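Local atomic coordinates of succinate dehydrogenase subunit A (Mycolicibacterium smegmatis, PDB entry 7D6V), a protein that carries the FAD of succinate dehydrogenase 1 and probably oxidises succinate to fumarate, handing the electrons on to the iron-sulfur subunit. Residues Asp180-Gly186 / Arg453-Ser457; Phe248-Val254 / Met381-Cys387; Ser258-Ile262 / Gln367-Ala372. All coordinates share one frame; numbering follows the deposited sequence.

Contact 1. Residues Asp180-Gly186 / Arg453-Ser457; sequences DDGKIAG and RPKVS
Pro-454 presses its ring against Asp-180 and Ala-185 at the turn of a beta hairpin, where strand 172-179 gives way to strand 184-191. The hairpin has a classic beta bulge here, with Ala-185 and Gly-186 both facing Ile-178. The loop 453-457, which links two helices, runs along its tip. Asp-180 does the polar work. Its CG lies opposite the backbone N (chi1 -170°), which sends the carboxylate out over the loop. There OD2 takes the backbone N-H of Lys-455, with N to OD2 at 3.0 Å and a nearly straight N-H...O angle of 163°, the donor coming from well above the carboxylate plane. The CB of Asp-180 meanwhile rests on Pro-454 CB at 3.6 Å. Lys-183 folds back across the turn, bent at its last two torsions, and crosses the proline obliquely with CE 4.0 Å from Pro-454 CB. Its NZ makes a long salt bridge to Asp-180 OD2, so it may help steady that negative charge on an exposed edge. Pro-203 also touches Pro-454. Further along, Val-456 carries CG1 beside its own backbone N, and this methyl packs 3.9 Å from Ala-185 CB.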
ATOM      1  N   ASP A 180      25.584  29.579  -8.736  1.00 26.26           N
ATOM      2  CA  ASP A 180      26.505  30.645  -8.358  1.00 26.26           C
ATOM      3  C   ASP A 180      27.344  31.112  -9.543  1.00 26.26           C
ATOM      4  O   ASP A 180      27.277  32.280  -9.936  1.00 26.26           O
ATOM      5  CB  ASP A 180      27.409  30.169  -7.214  1.00 26.26           C
ATOM      6  CG  ASP A 180      28.225  31.293  -6.603  1.00 26.26           C
ATOM      7  OD1 ASP A 180      28.045  32.459  -7.010  1.00 26.26           O
ATOM      8  OD2 ASP A 180      29.054  31.004  -5.712  1.00 26.26           O
ATOM      9  N   ASP A 181      28.123  30.212 -10.132  1.00 27.98           N
ATOM     10  CA  ASP A 181      28.901  30.513 -11.329  1.00 27.98           C
ATOM     11  C   ASP A 181      28.803  29.316 -12.269  1.00 27.98           C
ATOM     12  O   ASP A 181      29.796  28.792 -12.774  1.00 27.98           O
ATOM     13  CB  ASP A 181      30.340  30.874 -10.956  1.00 27.98           C
ATOM     14  CG  ASP A 181      31.173  31.325 -12.149  1.00 27.98           C
ATOM     15  OD1 ASP A 181      31.274  32.551 -12.364  1.00 27.98           O
ATOM     16  OD2 ASP A 181      31.761  30.475 -12.848  1.00 27.98           O
ATOM     17  N   GLY A 182      27.578  28.846 -12.484  1.00 25.64           N
ATOM     18  CA  GLY A 182      27.347  27.606 -13.182  1.00 25.64           C
ATOM     19  C   GLY A 182      27.366  26.381 -12.298  1.00 25.64           C
ATOM     20  O   GLY A 182      27.099  25.278 -12.790  1.00 25.64           O
ATOM     21  N   LYS A 183      27.674  26.539 -11.016  1.00 24.04           N
ATOM     22  CA  LYS A 183      27.678  25.445 -10.059  1.00 24.04           C
ATOM     23  C   LYS A 183      26.432  25.513  -9.187  1.00 24.04           C
ATOM     24  O   LYS A 183      25.882  26.587  -8.947  1.00 24.04           O
ATOM     25  CB  LYS A 183      28.926  25.495  -9.179  1.00 24.04           C
ATOM     26  CG  LYS A 183      30.166  25.994  -9.890  1.00 24.04           C
ATOM     27  CD  LYS A 183      31.313  26.179  -8.914  1.00 24.04           C
ATOM     28  CE  LYS A 183      30.928  27.124  -7.787  1.00 24.04           C
ATOM     29  NZ  LYS A 183      30.913  28.547  -8.222  1.00 24.04           N
ATOM     30  N   ILE A 184      25.991  24.347  -8.717  1.00 20.40           N
ATOM     31  CA  ILE A 184      24.823  24.287  -7.850  1.00 20.40           C
ATOM     32  C   ILE A 184      25.097  25.063  -6.573  1.00 20.40           C
ATOM     33  O   ILE A 184      26.135  24.884  -5.928  1.00 20.40           O
ATOM     34  CB  ILE A 184      24.458  22.827  -7.547  1.00 20.40           C
ATOM     35  CG1 ILE A 184      23.807  22.172  -8.765  1.00 20.40           C
ATOM     36  CG2 ILE A 184      23.559  22.737  -6.327  1.00 20.40           C
ATOM     37  CD1 ILE A 184      22.586  22.892  -9.270  1.00 20.40           C
ATOM     38  N   ALA A 185      24.162  25.936  -6.203  1.00 20.06           N
ATOM     39  CA  ALA A 185      24.241  26.677  -4.956  1.00 20.06           C
ATOM     40  C   ALA A 185      23.059  26.436  -4.033  1.00 20.06           C
ATOM     41  O   ALA A 185      23.119  26.839  -2.868  1.00 20.06           O
ATOM     42  CB  ALA A 185      24.364  28.184  -5.227  1.00 20.06           C
ATOM     43  N   GLY A 186      22.002  25.798  -4.508  1.00 17.90           N
ATOM     44  CA  GLY A 186      20.863  25.507  -3.666  1.00 17.90           C
ATOM     45  C   GLY A 186      19.617  25.277  -4.494  1.00 17.90           C
ATOM     46  O   GLY A 186      19.636  25.330  -5.722  1.00 17.90           O
ATOM     47  N   ARG A 453      32.373  27.061  -0.507  1.00 26.02           N
ATOM     48  CA  ARG A 453      30.995  26.722  -0.839  1.00 26.02           C
ATOM     49  C   ARG A 453      30.360  27.824  -1.676  1.00 26.02           C
ATOM     50  O   ARG A 453      30.509  29.007  -1.347  1.00 26.02           O
ATOM     51  CB  ARG A 453      30.178  26.494   0.421  1.00 26.02           C
ATOM     52  CG  ARG A 453      30.456  25.160   1.082  1.00 26.02           C
ATOM     53  CD  ARG A 453      30.004  25.157   2.524  1.00 26.02           C
ATOM     54  NE  ARG A 453      28.558  25.025   2.642  1.00 26.02           N
ATOM     55  CZ  ARG A 453      27.935  23.882   2.907  1.00 26.02           C
ATOM     56  NH1 ARG A 453      28.636  22.770   3.080  1.00 26.02           N
ATOM     57  NH2 ARG A 453      26.612  23.854   2.999  1.00 26.02           N
ATOM     58  N   PRO A 454      29.667  27.475  -2.759  1.00 25.67           N
ATOM     59  CA  PRO A 454      28.991  28.494  -3.566  1.00 25.67           C
ATOM     60  C   PRO A 454      27.877  29.180  -2.792  1.00 25.67           C
ATOM     61  O   PRO A 454      27.239  28.590  -1.918  1.00 25.67           O
ATOM     62  CB  PRO A 454      28.440  27.696  -4.754  1.00 25.67           C
ATOM     63  CG  PRO A 454      28.421  26.278  -4.289  1.00 25.67           C
ATOM     64  CD  PRO A 454      29.564  26.134  -3.355  1.00 25.67           C
ATOM     65  N   LYS A 455      27.643  30.442  -3.131  1.00 26.62           N
ATOM     66  CA  LYS A 455      26.719  31.304  -2.410  1.00 26.62           C
ATOM     67  C   LYS A 455      25.503  31.624  -3.268  1.00 26.62           C
ATOM     68  O   LYS A 455      25.634  31.950  -4.452  1.00 26.62           O
ATOM     69  CB  LYS A 455      27.414  32.600  -1.991  1.00 26.62           C
ATOM     70  CG  LYS A 455      28.519  32.390  -0.978  1.00 26.62           C
ATOM     71  CD  LYS A 455      29.174  33.699  -0.580  1.00 26.62           C
ATOM     72  CE  LYS A 455      30.215  33.475   0.503  1.00 26.62           C
ATOM     73  NZ  LYS A 455      31.370  32.685   0.005  1.00 26.62           N
ATOM     74  N   VAL A 456      24.317  31.532  -2.664  1.00 24.55           N
ATOM     75  CA  VAL A 456      23.093  31.909  -3.358  1.00 24.55           C
ATOM     76  C   VAL A 456      23.003  33.426  -3.457  1.00 24.55           C
ATOM     77  O   VAL A 456      23.290  34.153  -2.497  1.00 24.55           O
ATOM     78  CB  VAL A 456      21.858  31.323  -2.652  1.00 24.55           C
ATOM     79  CG1 VAL A 456      21.883  29.814  -2.708  1.00 24.55           C
ATOM     80  CG2 VAL A 456      21.787  31.791  -1.212  1.00 24.55           C
ATOM     81  N   SER A 457      22.623  33.912  -4.633  1.00 26.80           N
ATOM     82  CA  SER A 457      22.410  35.332  -4.860  1.00 26.80           C
ATOM     83  C   SER A 457      20.936  35.670  -4.682  1.00 26.80           C
ATOM     84  O   SER A 457      20.054  34.868  -4.996  1.00 26.80           O
ATOM     85  CB  SER A 457      22.874  35.742  -6.258  1.00 26.80           C
ATOM     86  OG  SER A 457      22.050  35.167  -7.255  1.00 26.80           O
TER

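Contact 2. Residues Phe248-Val254 / Met381-Cys387; sequences FHPTGMV and MEVGPTC
Thr-251 and Val-383 meet where strands 246-253 and 383-395 pair in antiparallel fashion, although beyond the corner at Pro-250 strand 251-253 crosses 383-387 at 106°. Packing is close here. With chi1 at -65° the threonine OG1 sits beside the backbone N and CG2 opposite it, and this methyl comes 3.5 Å from Val-383 CB, both valine methyls close by. Met-253 bends at chi2 and chi3 and lies across Met-381 at about a right angle, its SD 3.6 Å from Met-381 CB. The same sulfur receives a weak but straight N-H contact from the backbone of Glu-382. Val-254 N then bonds to Glu-382 O at 2.9 Å.

The other end is buried just as closely around Phe-248, Thr-386 and Cys-387. Phe-248 CE2 meets Cys-387 CB at 3.8 Å, and the cysteine sulfur lies obliquely to the ring, 5.0 Å from its centroid. His-249 and Thr-386 exchange two backbone hydrogen bonds, and His-249 CB touches Thr-386 CG2 at 3.7 Å.

The looser side belongs to the partly exposed His-249, Glu-382 and Pro-385: the imidazole leaves the pair, its NE2 bonded to Val-264 O, and the glutamate turns its carboxylate away. Between the two ends the register slips by one residue before Gly-252 pairs with Gly-384. The result is an antiparallel pair interrupted by a beta bulge, built around the His-Pro-Thr-Gly sequence characteristic of succinate dehydrogenase and fumarate reductase flavoproteins, with the Thr-386 side chain about 9 Å from the FAD.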
ATOM      1  N   PHE A 248       5.797   2.045 -23.949  1.00 26.51           N
ATOM      2  CA  PHE A 248       4.349   2.022 -24.060  1.00 26.51           C
ATOM      3  C   PHE A 248       3.883   0.579 -23.993  1.00 26.51           C
ATOM      4  O   PHE A 248       4.411  -0.279 -24.707  1.00 26.51           O
ATOM      5  CB  PHE A 248       3.872   2.643 -25.369  1.00 26.51           C
ATOM      6  CG  PHE A 248       4.135   4.112 -25.493  1.00 26.51           C
ATOM      7  CD1 PHE A 248       5.240   4.571 -26.184  1.00 26.51           C
ATOM      8  CD2 PHE A 248       3.257   5.034 -24.958  1.00 26.51           C
ATOM      9  CE1 PHE A 248       5.478   5.919 -26.314  1.00 26.51           C
ATOM     10  CE2 PHE A 248       3.491   6.386 -25.086  1.00 26.51           C
ATOM     11  CZ  PHE A 248       4.601   6.828 -25.765  1.00 26.51           C
ATOM     12  N   HIS A 249       2.926   0.318 -23.153  1.00 34.71           N
ATOM     13  CA  HIS A 249       2.266  -0.975 -23.243  1.00 34.71           C
ATOM     14  C   HIS A 249       1.063  -0.869 -24.171  1.00 34.71           C
ATOM     15  O   HIS A 249       0.202  -0.008 -23.961  1.00 34.71           O
ATOM     16  CB  HIS A 249       1.828  -1.463 -21.873  1.00 34.71           C
ATOM     17  CG  HIS A 249       1.458  -2.910 -21.845  1.00 34.71           C
ATOM     18  ND1 HIS A 249       2.342  -3.910 -22.187  1.00 34.71           N
ATOM     19  CD2 HIS A 249       0.299  -3.528 -21.521  1.00 34.71           C
ATOM     20  CE1 HIS A 249       1.743  -5.081 -22.075  1.00 34.71           C
ATOM     21  NE2 HIS A 249       0.502  -4.877 -21.672  1.00 34.71           N
ATOM     22  N   PRO A 250       0.979  -1.708 -25.207  1.00 37.57           N
ATOM     23  CA  PRO A 250      -0.090  -1.541 -26.205  1.00 37.57           C
ATOM     24  C   PRO A 250      -1.487  -1.770 -25.662  1.00 37.57           C
ATOM     25  O   PRO A 250      -2.454  -1.338 -26.301  1.00 37.57           O
ATOM     26  CB  PRO A 250       0.260  -2.584 -27.276  1.00 37.57           C
ATOM     27  CG  PRO A 250       1.674  -2.998 -26.991  1.00 37.57           C
ATOM     28  CD  PRO A 250       1.853  -2.848 -25.521  1.00 37.57           C
ATOM     29  N   THR A 251      -1.633  -2.428 -24.515  1.00 40.09           N
ATOM     30  CA  THR A 251      -2.931  -2.904 -24.036  1.00 40.09           C
ATOM     31  C   THR A 251      -3.115  -2.443 -22.591  1.00 40.09           C
ATOM     32  O   THR A 251      -2.689  -3.113 -21.649  1.00 40.09           O
ATOM     33  CB  THR A 251      -3.017  -4.429 -24.177  1.00 40.09           C
ATOM     34  OG1 THR A 251      -2.987  -4.783 -25.565  1.00 40.09           O
ATOM     35  CG2 THR A 251      -4.293  -4.966 -23.571  1.00 40.09           C
ATOM     36  N   GLY A 252      -3.739  -1.280 -22.424  1.00 40.65           N
ATOM     37  CA  GLY A 252      -4.101  -0.784 -21.110  1.00 40.65           C
ATOM     38  C   GLY A 252      -5.497  -0.199 -21.103  1.00 40.65           C
ATOM     39  O   GLY A 252      -5.908   0.428 -22.081  1.00 40.65           O
ATOM     40  N   MET A 253      -6.231  -0.388 -20.008  1.00 42.01           N
ATOM     41  CA  MET A 253      -7.608   0.084 -19.931  1.00 42.01           C
ATOM     42  C   MET A 253      -7.661   1.601 -20.076  1.00 42.01           C
ATOM     43  O   MET A 253      -6.861   2.320 -19.477  1.00 42.01           O
ATOM     44  CB  MET A 253      -8.224  -0.339 -18.600  1.00 42.01           C
ATOM     45  CG  MET A 253      -8.337  -1.841 -18.418  1.00 42.01           C
ATOM     46  SD  MET A 253      -9.717  -2.551 -19.326  1.00 42.01           S
ATOM     47  CE  MET A 253     -11.098  -1.681 -18.588  1.00 42.01           C
ATOM     48  N   VAL A 254      -8.602   2.095 -20.887  1.00 40.48           N
ATOM     49  CA  VAL A 254      -8.680   3.515 -21.202  1.00 40.48           C
ATOM     50  C   VAL A 254      -9.984   4.152 -20.733  1.00 40.48           C
ATOM     51  O   VAL A 254      -9.967   5.267 -20.201  1.00 40.48           O
ATOM     52  CB  VAL A 254      -8.444   3.787 -22.710  1.00 40.48           C
ATOM     53  CG1 VAL A 254      -7.149   3.147 -23.173  1.00 40.48           C
ATOM     54  CG2 VAL A 254      -9.608   3.321 -23.572  1.00 40.48           C
ATOM     55  N   MET A 381     -13.264  -5.658 -22.454  1.00 53.28           N
ATOM     56  CA  MET A 381     -12.486  -4.598 -21.834  1.00 53.28           C
ATOM     57  C   MET A 381     -12.406  -3.401 -22.778  1.00 53.28           C
ATOM     58  O   MET A 381     -13.053  -3.361 -23.827  1.00 53.28           O
ATOM     59  CB  MET A 381     -11.111  -5.128 -21.443  1.00 53.28           C
ATOM     60  CG  MET A 381     -11.182  -6.327 -20.524  1.00 53.28           C
ATOM     61  SD  MET A 381      -9.609  -7.166 -20.326  1.00 53.28           S
ATOM     62  CE  MET A 381     -10.100  -8.852 -20.670  1.00 53.28           C
ATOM     63  N   GLU A 382     -11.617  -2.402 -22.403  1.00 48.84           N
ATOM     64  CA  GLU A 382     -11.524  -1.145 -23.135  1.00 48.84           C
ATOM     65  C   GLU A 382     -10.060  -0.740 -23.274  1.00 48.84           C
ATOM     66  O   GLU A 382      -9.659   0.361 -22.903  1.00 48.84           O
ATOM     67  CB  GLU A 382     -12.332  -0.056 -22.441  1.00 48.84           C
ATOM     68  CG  GLU A 382     -12.742   1.082 -23.347  1.00 48.84           C
ATOM     69  CD  GLU A 382     -14.020   0.783 -24.098  1.00 48.84           C
ATOM     70  OE1 GLU A 382     -14.743  -0.147 -23.689  1.00 48.84           O
ATOM     71  OE2 GLU A 382     -14.315   1.494 -25.078  1.00 48.84           O
ATOM     72  N   VAL A 383      -9.234  -1.649 -23.764  1.00 44.84           N
ATOM     73  CA  VAL A 383      -7.790  -1.500 -23.666  1.00 44.84           C
ATOM     74  C   VAL A 383      -7.258  -0.621 -24.792  1.00 44.84           C
ATOM     75  O   VAL A 383      -7.901  -0.418 -25.823  1.00 44.84           O
ATOM     76  CB  VAL A 383      -7.104  -2.876 -23.664  1.00 44.84           C
ATOM     77  CG1 VAL A 383      -7.564  -3.680 -22.467  1.00 44.84           C
ATOM     78  CG2 VAL A 383      -7.411  -3.619 -24.950  1.00 44.84           C
ATOM     79  N   GLY A 384      -6.052  -0.089 -24.580  1.00 38.27           N
ATOM     80  CA  GLY A 384      -5.387   0.774 -25.529  1.00 38.27           C
ATOM     81  C   GLY A 384      -3.981   1.127 -25.077  1.00 38.27           C
ATOM     82  O   GLY A 384      -3.564   0.788 -23.967  1.00 38.27           O
ATOM     83  N   PRO A 385      -3.220   1.810 -25.934  1.00 33.60           N
ATOM     84  CA  PRO A 385      -1.823   2.121 -25.599  1.00 33.60           C
ATOM     85  C   PRO A 385      -1.702   3.022 -24.376  1.00 33.60           C
ATOM     86  O   PRO A 385      -2.441   3.996 -24.221  1.00 33.60           O
ATOM     87  CB  PRO A 385      -1.306   2.823 -26.860  1.00 33.60           C
ATOM     88  CG  PRO A 385      -2.219   2.379 -27.945  1.00 33.60           C
ATOM     89  CD  PRO A 385      -3.560   2.214 -27.306  1.00 33.60           C
ATOM     90  N   THR A 386      -0.738   2.698 -23.514  1.00 29.52           N
ATOM     91  CA  THR A 386      -0.530   3.419 -22.265  1.00 29.52           C
ATOM     92  C   THR A 386       0.954   3.683 -22.045  1.00 29.52           C
ATOM     93  O   THR A 386       1.784   2.793 -22.237  1.00 29.52           O
ATOM     94  CB  THR A 386      -1.131   2.645 -21.079  1.00 29.52           C
ATOM     95  OG1 THR A 386      -0.986   3.404 -19.873  1.00 29.52           O
ATOM     96  CG2 THR A 386      -0.482   1.281 -20.909  1.00 29.52           C
ATOM     97  N   CYS A 387       1.284   4.916 -21.664  1.00 25.87           N
ATOM     98  CA  CYS A 387       2.657   5.286 -21.344  1.00 25.87           C
ATOM     99  C   CYS A 387       3.036   4.749 -19.969  1.00 25.87           C
ATOM    100  O   CYS A 387       2.300   4.945 -18.999  1.00 25.87           O
ATOM    101  CB  CYS A 387       2.812   6.806 -21.384  1.00 25.87           C
ATOM    102  SG  CYS A 387       4.459   7.423 -20.999  1.00 25.87           S
TER

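Contact 3. Residues Ser258-Ile262 / Gln367-Ala372; sequences SVKGI and QFIELA
Ile-262 and Gln-367 open a contact in which the loop 258-262 lies along one face of helix 362-372, at the border with the iron-sulfur subunit. Both segments probably belong to the capping domain of the succinate dehydrogenase/fumarate reductase flavoprotein fold, and the Ile-262 side chain is about 7 Å from the FAD. The helix offers Gln-367, Phe-368, Leu-371 and Ala-372, one turn apart in pairs, and the loop covers that face with Ile-262, Val-259 and Ser-258.

Gln-367 is stretched out, with chi1 -170° carrying its amide toward the loop, and NE2 ends 4.3 Å from Ile-262 CD1, a van der Waals approach. Phe-368 follows. Its side chain swings toward the loop, and the methyl CG2 of Ile-262 meets the ring at its edge, near the ring plane, 4.2 Å from CE1; Val-259 CG1 comes at the same ring atom more obliquely. The far part of this ring also lies against Met-253 of strand 246-253. The backbone O of Glu-370 accepts from Arg-77 NE of the iron-sulfur subunit. One turn after Gln-367, Leu-371 holds CG opposite the backbone N (chi1 -165°), which lays its branch alongside Val-259, the two side chains running past each other in opposite senses with CD2 3.6 Å from Val-259 CG1. Cys-74 of the iron-sulfur subunit packs on this leucine as well. Ser-258 nestles against the carbonyl of Leu-371, but its hydroxyl is hydrogen-bonded to Gly-30 O of the iron-sulfur subunit. Ala-372 closes the row, its CB 3.5 Å from Ser-258 OG and 3.7 Å from Val-259 CG2.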
ATOM      1  N   SER A 258     -11.817   4.734 -13.214  1.00 33.33           N
ATOM      2  CA  SER A 258     -11.277   4.037 -12.051  1.00 33.33           C
ATOM      3  C   SER A 258     -10.089   3.158 -12.419  1.00 33.33           C
ATOM      4  O   SER A 258      -9.201   2.937 -11.588  1.00 33.33           O
ATOM      5  CB  SER A 258     -12.373   3.206 -11.388  1.00 33.33           C
ATOM      6  OG  SER A 258     -13.090   2.456 -12.351  1.00 33.33           O
ATOM      7  N   VAL A 259     -10.053   2.649 -13.649  1.00 36.35           N
ATOM      8  CA  VAL A 259      -8.924   1.870 -14.158  1.00 36.35           C
ATOM      9  C   VAL A 259      -8.578   2.436 -15.535  1.00 36.35           C
ATOM     10  O   VAL A 259      -9.129   2.022 -16.559  1.00 36.35           O
ATOM     11  CB  VAL A 259      -9.223   0.367 -14.215  1.00 36.35           C
ATOM     12  CG1 VAL A 259      -9.313  -0.196 -12.816  1.00 36.35           C
ATOM     13  CG2 VAL A 259     -10.554   0.097 -14.911  1.00 36.35           C
ATOM     14  N   LYS A 260      -7.641   3.382 -15.575  1.00 35.28           N
ATOM     15  CA  LYS A 260      -7.341   4.098 -16.806  1.00 35.28           C
ATOM     16  C   LYS A 260      -5.886   3.984 -17.236  1.00 35.28           C
ATOM     17  O   LYS A 260      -5.529   4.489 -18.307  1.00 35.28           O
ATOM     18  CB  LYS A 260      -7.716   5.579 -16.664  1.00 35.28           C
ATOM     19  CG  LYS A 260      -8.003   6.275 -17.980  1.00 35.28           C
ATOM     20  CD  LYS A 260      -7.560   7.722 -17.954  1.00 35.28           C
ATOM     21  CE  LYS A 260      -7.476   8.288 -19.357  1.00 35.28           C
ATOM     22  NZ  LYS A 260      -7.010   9.701 -19.353  1.00 35.28           N
ATOM     23  N   GLY A 261      -5.038   3.339 -16.448  1.00 34.83           N
ATOM     24  CA  GLY A 261      -3.670   3.125 -16.866  1.00 34.83           C
ATOM     25  C   GLY A 261      -3.168   1.766 -16.441  1.00 34.83           C
ATOM     26  O   GLY A 261      -1.974   1.477 -16.542  1.00 34.83           O
ATOM     27  N   ILE A 262      -4.079   0.925 -15.953  1.00 38.11           N
ATOM     28  CA  ILE A 262      -3.701  -0.418 -15.539  1.00 38.11           C
ATOM     29  C   ILE A 262      -3.304  -1.226 -16.763  1.00 38.11           C
ATOM     30  O   ILE A 262      -4.034  -1.282 -17.760  1.00 38.11           O
ATOM     31  CB  ILE A 262      -4.853  -1.079 -14.768  1.00 38.11           C
ATOM     32  CG1 ILE A 262      -5.399  -0.119 -13.711  1.00 38.11           C
ATOM     33  CG2 ILE A 262      -4.396  -2.382 -14.138  1.00 38.11           C
ATOM     34  CD1 ILE A 262      -4.495   0.054 -12.514  1.00 38.11           C
ATOM     35  N   GLN A 367      -9.777  -7.492  -9.044  1.00 53.14           N
ATOM     36  CA  GLN A 367      -9.519  -6.059  -9.037  1.00 53.14           C
ATOM     37  C   GLN A 367     -10.493  -5.326  -9.946  1.00 53.14           C
ATOM     38  O   GLN A 367     -11.068  -4.300  -9.563  1.00 53.14           O
ATOM     39  CB  GLN A 367      -8.079  -5.785  -9.464  1.00 53.14           C
ATOM     40  CG  GLN A 367      -7.629  -4.353  -9.255  1.00 53.14           C
ATOM     41  CD  GLN A 367      -6.390  -4.014 -10.055  1.00 53.14           C
ATOM     42  OE1 GLN A 367      -6.008  -4.746 -10.966  1.00 53.14           O
ATOM     43  NE2 GLN A 367      -5.751  -2.902  -9.717  1.00 53.14           N
ATOM     44  N   PHE A 368     -10.708  -5.851 -11.154  1.00 52.20           N
ATOM     45  CA  PHE A 368     -11.580  -5.162 -12.096  1.00 52.20           C
ATOM     46  C   PHE A 368     -13.022  -5.160 -11.611  1.00 52.20           C
ATOM     47  O   PHE A 368     -13.712  -4.141 -11.721  1.00 52.20           O
ATOM     48  CB  PHE A 368     -11.470  -5.805 -13.477  1.00 52.20           C
ATOM     49  CG  PHE A 368     -10.344  -5.258 -14.308  1.00 52.20           C
ATOM     50  CD1 PHE A 368      -9.228  -4.709 -13.704  1.00 52.20           C
ATOM     51  CD2 PHE A 368     -10.400  -5.293 -15.688  1.00 52.20           C
ATOM     52  CE1 PHE A 368      -8.190  -4.209 -14.459  1.00 52.20           C
ATOM     53  CE2 PHE A 368      -9.366  -4.794 -16.448  1.00 52.20           C
ATOM     54  CZ  PHE A 368      -8.261  -4.251 -15.831  1.00 52.20           C
ATOM     55  N   ILE A 369     -13.489  -6.276 -11.044  1.00 51.70           N
ATOM     56  CA  ILE A 369     -14.877  -6.327 -10.600  1.00 51.70           C
ATOM     57  C   ILE A 369     -15.091  -5.417  -9.393  1.00 51.70           C
ATOM     58  O   ILE A 369     -16.136  -4.766  -9.275  1.00 51.70           O
ATOM     59  CB  ILE A 369     -15.313  -7.781 -10.320  1.00 51.70           C
ATOM     60  CG1 ILE A 369     -16.830  -7.861 -10.168  1.00 51.70           C
ATOM     61  CG2 ILE A 369     -14.657  -8.339  -9.075  1.00 51.70           C
ATOM     62  CD1 ILE A 369     -17.583  -7.539 -11.436  1.00 51.70           C
ATOM     63  N   GLU A 370     -14.111  -5.336  -8.484  1.00 46.64           N
ATOM     64  CA  GLU A 370     -14.312  -4.506  -7.301  1.00 46.64           C
ATOM     65  C   GLU A 370     -14.031  -3.032  -7.554  1.00 46.64           C
ATOM     66  O   GLU A 370     -14.467  -2.194  -6.759  1.00 46.64           O
ATOM     67  CB  GLU A 370     -13.438  -4.985  -6.136  1.00 46.64           C
ATOM     68  CG  GLU A 370     -11.938  -4.935  -6.375  1.00 46.64           C
ATOM     69  CD  GLU A 370     -11.328  -3.583  -6.061  1.00 46.64           C
ATOM     70  OE1 GLU A 370     -11.961  -2.803  -5.320  1.00 46.64           O
ATOM     71  OE2 GLU A 370     -10.214  -3.304  -6.551  1.00 46.64           O
ATOM     72  N   LEU A 371     -13.321  -2.688  -8.625  1.00 42.87           N
ATOM     73  CA  LEU A 371     -12.927  -1.305  -8.848  1.00 42.87           C
ATOM     74  C   LEU A 371     -13.690  -0.619  -9.968  1.00 42.87           C
ATOM     75  O   LEU A 371     -13.995   0.570  -9.854  1.00 42.87           O
ATOM     76  CB  LEU A 371     -11.423  -1.238  -9.138  1.00 42.87           C
ATOM     77  CG  LEU A 371     -10.756   0.131  -9.042  1.00 42.87           C
ATOM     78  CD1 LEU A 371     -11.083   0.773  -7.711  1.00 42.87           C
ATOM     79  CD2 LEU A 371      -9.259  -0.014  -9.201  1.00 42.87           C
ATOM     80  N   ALA A 372     -14.017  -1.323 -11.051  1.00 45.18           N
ATOM     81  CA  ALA A 372     -14.707  -0.715 -12.179  1.00 45.18           C
ATOM     82  C   ALA A 372     -16.064  -1.340 -12.462  1.00 45.18           C
ATOM     83  O   ALA A 372     -16.719  -0.945 -13.432  1.00 45.18           O
ATOM     84  CB  ALA A 372     -13.834  -0.794 -13.435  1.00 45.18           C
TER

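Going from the N terminus, the chain leaves the hairpin at 180-186 and returns to it only at 453-457, so contact 1 closes a long loop that contains the other two, joining the hairpin of strands 172-179 and 184-191 to the loop between helices 427-448 and 458-469. Within it, contact 2 joins strand 246-253 to strand 383-395, and contact 3, nested inside that, joins the loop after strand 246-253 to helix 362-372. Contacts 2 and 3 touch directly: Met-253 N and Ile-262 O are 3.3 Å apart, a probable hydrogen bond, and Val-254 O packs on Lys-260 CG. Contact 1 lies on the opposite side of the chain's centre from the other two, about 27 Å from contact 2 at the nearest atoms.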